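Local coordinates for histidine triad (HIT) protein (Marinobacter aquaeolei, PDB 3OHE) that belongs to the histidine triad superfamily of nucleotide hydrolases and transferases, though its own substrate is not established, and binds calcium ions, at residues 11-16 with 34-39. Sequence-based numbering, arbitrary orientation. Where two conformers were deposited one is given.
Sequences ADTHKL and WVILVP. With CA (calcium ion), chain C.
With CG of Leu16 anti to the carbonyl carbon (chi1 -66°) and CG2 of Val35 likewise anti to its own carbonyl carbon, Leu16 CD1 settles 3.9 Å from Val35 CG2, the two side chains meeting at a slant. The contact lies in the antiparallel sheet of the HIT domain, where strands 13-18 and 34-39 are not neighbours: strand 22-27 runs between them and takes the backbone hydrogen bonds of His14 and Leu16. Only side chains therefore reach across. Leucine is long enough to carry a methyl past strand 22-27 to Val35, while valine, branched at CB, suits an extended strand and offers CG1 as well as CG2 to the same methyl. Leu129 and Leu133 of helix 119-135 also pack on Leu16, and both residues of the pair are buried.

A second apolar touch joins Thr13 to Ile36, whose side chains cross at about a right angle; in the conformer described, the extended Ile36 chain brings CD1 to 4.1 Å from Thr13 CG2. Threonine suits a place with an apolar and a polar side: its methyl faces Ile36, while OG1, set between the backbone N and the carbonyl carbon (chi1 69°), makes a hydrogen bond with Leu9 O and accepts another from a calcium-bound water. The backbone of Thr13 contributes directly to the metal site, which Ala10 O shares: Thr13 O lies 2.5 Å from the calcium ion.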
loop_
_atom_site.group_PDB
_atom_site.type_symbol
_atom_site.label_atom_id
_atom_site.label_comp_id
_atom_site.label_asym_id
_atom_site.label_seq_id
_atom_site.Cartn_x
_atom_site.Cartn_y
_atom_site.Cartn_z
ATOM N N ALA A 11 -9.535 -9.435 16.690
ATOM C CA ALA A 11 -8.662 -9.648 17.842
ATOM C C ALA A 11 -7.557 -8.590 17.990
ATOM O O ALA A 11 -7.169 -8.232 19.101
ATOM C CB ALA A 11 -8.045 -11.041 17.787
ATOM N N ASP A 12 -7.060 -8.093 16.864
ATOM C CA ASP A 12 -5.860 -7.247 16.813
ATOM C C ASP A 12 -6.192 -5.762 16.852
ATOM O O ASP A 12 -5.259 -4.933 16.842
ATOM C CB ASP A 12 -5.053 -7.544 15.541
ATOM C CG ASP A 12 -4.283 -8.838 15.593
ATOM O OD1 ASP A 12 -4.221 -9.481 16.662
ATOM O OD2 ASP A 12 -3.704 -9.190 14.517
ATOM N N THR A 13 -7.484 -5.409 16.878
ATOM C CA THR A 13 -7.920 -4.013 16.720
ATOM C C THR A 13 -9.015 -3.629 17.700
ATOM O O THR A 13 -9.653 -4.483 18.348
ATOM C CB THR A 13 -8.439 -3.743 15.290
ATOM O OG1 THR A 13 -9.681 -4.447 15.116
ATOM C CG2 THR A 13 -7.471 -4.084 14.189
ATOM N N HIS A 14 -9.202 -2.325 17.816
ATOM C CA HIS A 14 -10.391 -1.721 18.445
ATOM C C HIS A 14 -11.196 -0.986 17.376
ATOM O O HIS A 14 -10.621 -0.345 16.516
ATOM C CB HIS A 14 -9.967 -0.735 19.525
ATOM C CG HIS A 14 -9.257 -1.378 20.665
ATOM N ND1 HIS A 14 -9.831 -2.364 21.444
ATOM C CD2 HIS A 14 -8.010 -1.181 21.155
ATOM C CE1 HIS A 14 -8.965 -2.726 22.381
ATOM N NE2 HIS A 14 -7.861 -2.013 22.235
ATOM N N LYS A 15 -12.517 -1.082 17.412
ATOM C CA LYS A 15 -13.337 -0.431 16.400
ATOM C C LYS A 15 -13.497 1.074 16.683
ATOM O O LYS A 15 -14.023 1.473 17.726
ATOM C CB LYS A 15 -14.710 -1.103 16.273
ATOM C CG LYS A 15 -15.547 -0.598 15.081
ATOM C CD LYS A 15 -16.976 -1.115 15.130
ATOM C CE LYS A 15 -17.835 -0.536 14.000
ATOM N NZ LYS A 15 -19.320 -0.762 14.209
ATOM N N LEU A 16 -13.077 1.893 15.731
ATOM C CA LEU A 16 -13.181 3.344 15.819
ATOM C C LEU A 16 -14.508 3.884 15.294
ATOM O O LEU A 16 -15.024 4.899 15.811
ATOM C CB LEU A 16 -12.055 4.000 15.029
ATOM C CG LEU A 16 -10.656 3.770 15.571
ATOM C CD1 LEU A 16 -9.598 4.078 14.484
ATOM C CD2 LEU A 16 -10.422 4.628 16.833
ATOM N N TRP A 34 -2.052 3.972 13.787
ATOM C CA TRP A 34 -2.210 2.919 12.765
ATOM C C TRP A 34 -3.685 2.557 12.686
ATOM O O TRP A 34 -4.257 2.013 13.632
ATOM C CB TRP A 34 -1.314 1.751 13.162
ATOM C CG TRP A 34 -1.264 0.557 12.269
ATOM C CD1 TRP A 34 -2.048 0.228 11.225
ATOM C CD2 TRP A 34 -0.325 -0.499 12.423
ATOM N NE1 TRP A 34 -1.642 -0.987 10.700
ATOM C CE2 TRP A 34 -0.591 -1.464 11.443
ATOM C CE3 TRP A 34 0.692 -0.749 13.348
ATOM C CZ2 TRP A 34 0.166 -2.640 11.355
ATOM C CZ3 TRP A 34 1.431 -1.897 13.243
ATOM C CH2 TRP A 34 1.171 -2.822 12.259
ATOM N N VAL A 35 -4.296 2.915 11.553
ATOM C CA VAL A 35 -5.732 2.715 11.314
ATOM C C VAL A 35 -5.900 1.834 10.069
ATOM O O VAL A 35 -5.193 2.033 9.053
ATOM C CB VAL A 35 -6.442 4.064 11.150
ATOM C CG1 VAL A 35 -7.907 3.889 10.727
ATOM C CG2 VAL A 35 -6.348 4.883 12.454
ATOM N N ILE A 36 -6.870 0.915 10.144
ATOM C CA ILE A 36 -7.130 -0.038 9.093
ATOM C C ILE A 36 -8.532 0.225 8.562
ATOM O O ILE A 36 -9.469 0.380 9.344
ATOM C CB ILE A 36 -6.981 -1.464 9.648
ATOM C CG1 ILE A 36 -5.551 -1.664 10.200
ATOM C CG2 ILE A 36 -7.294 -2.503 8.575
ATOM C CD1 ILE A 36 -5.333 -2.992 10.845
ATOM N N LEU A 37 -8.665 0.286 7.231
ATOM C CA LEU A 37 -9.975 0.297 6.571
ATOM C C LEU A 37 -10.282 -1.081 6.040
ATOM O O LEU A 37 -9.470 -1.648 5.298
ATOM C CB LEU A 37 -10.007 1.294 5.406
ATOM C CG LEU A 37 -9.891 2.764 5.752
ATOM C CD1 LEU A 37 -9.918 3.597 4.457
ATOM C CD2 LEU A 37 -11.006 3.178 6.696
ATOM N N VAL A 38 -11.427 -1.631 6.437
ATOM C CA VAL A 38 -11.857 -2.960 5.984
ATOM C C VAL A 38 -13.169 -2.786 5.204
ATOM O O VAL A 38 -14.235 -2.592 5.797
ATOM C CB VAL A 38 -12.079 -3.942 7.115
ATOM C CG1 VAL A 38 -12.284 -5.357 6.534
ATOM C CG2 VAL A 38 -10.899 -3.928 8.119
ATOM N N PRO A 39 -13.120 -2.874 3.852
ATOM C CA PRO A 39 -14.356 -2.747 3.089
ATOM C C PRO A 39 -15.328 -3.877 3.460
ATOM O O PRO A 39 -14.929 -5.040 3.528
ATOM C CB PRO A 39 -13.893 -2.892 1.627
ATOM C CG PRO A 39 -12.483 -2.579 1.652
ATOM C CD PRO A 39 -11.938 -2.968 2.985
HETATM CA CA CA C . -11.746 -5.813 18.516
HETATM O O HOH W 1 -12.244 -4.473 16.270
HETATM O O HOH W 2 -11.890 -4.387 20.624
HETATM O O HOH W 3 -12.651 -7.814 19.365
#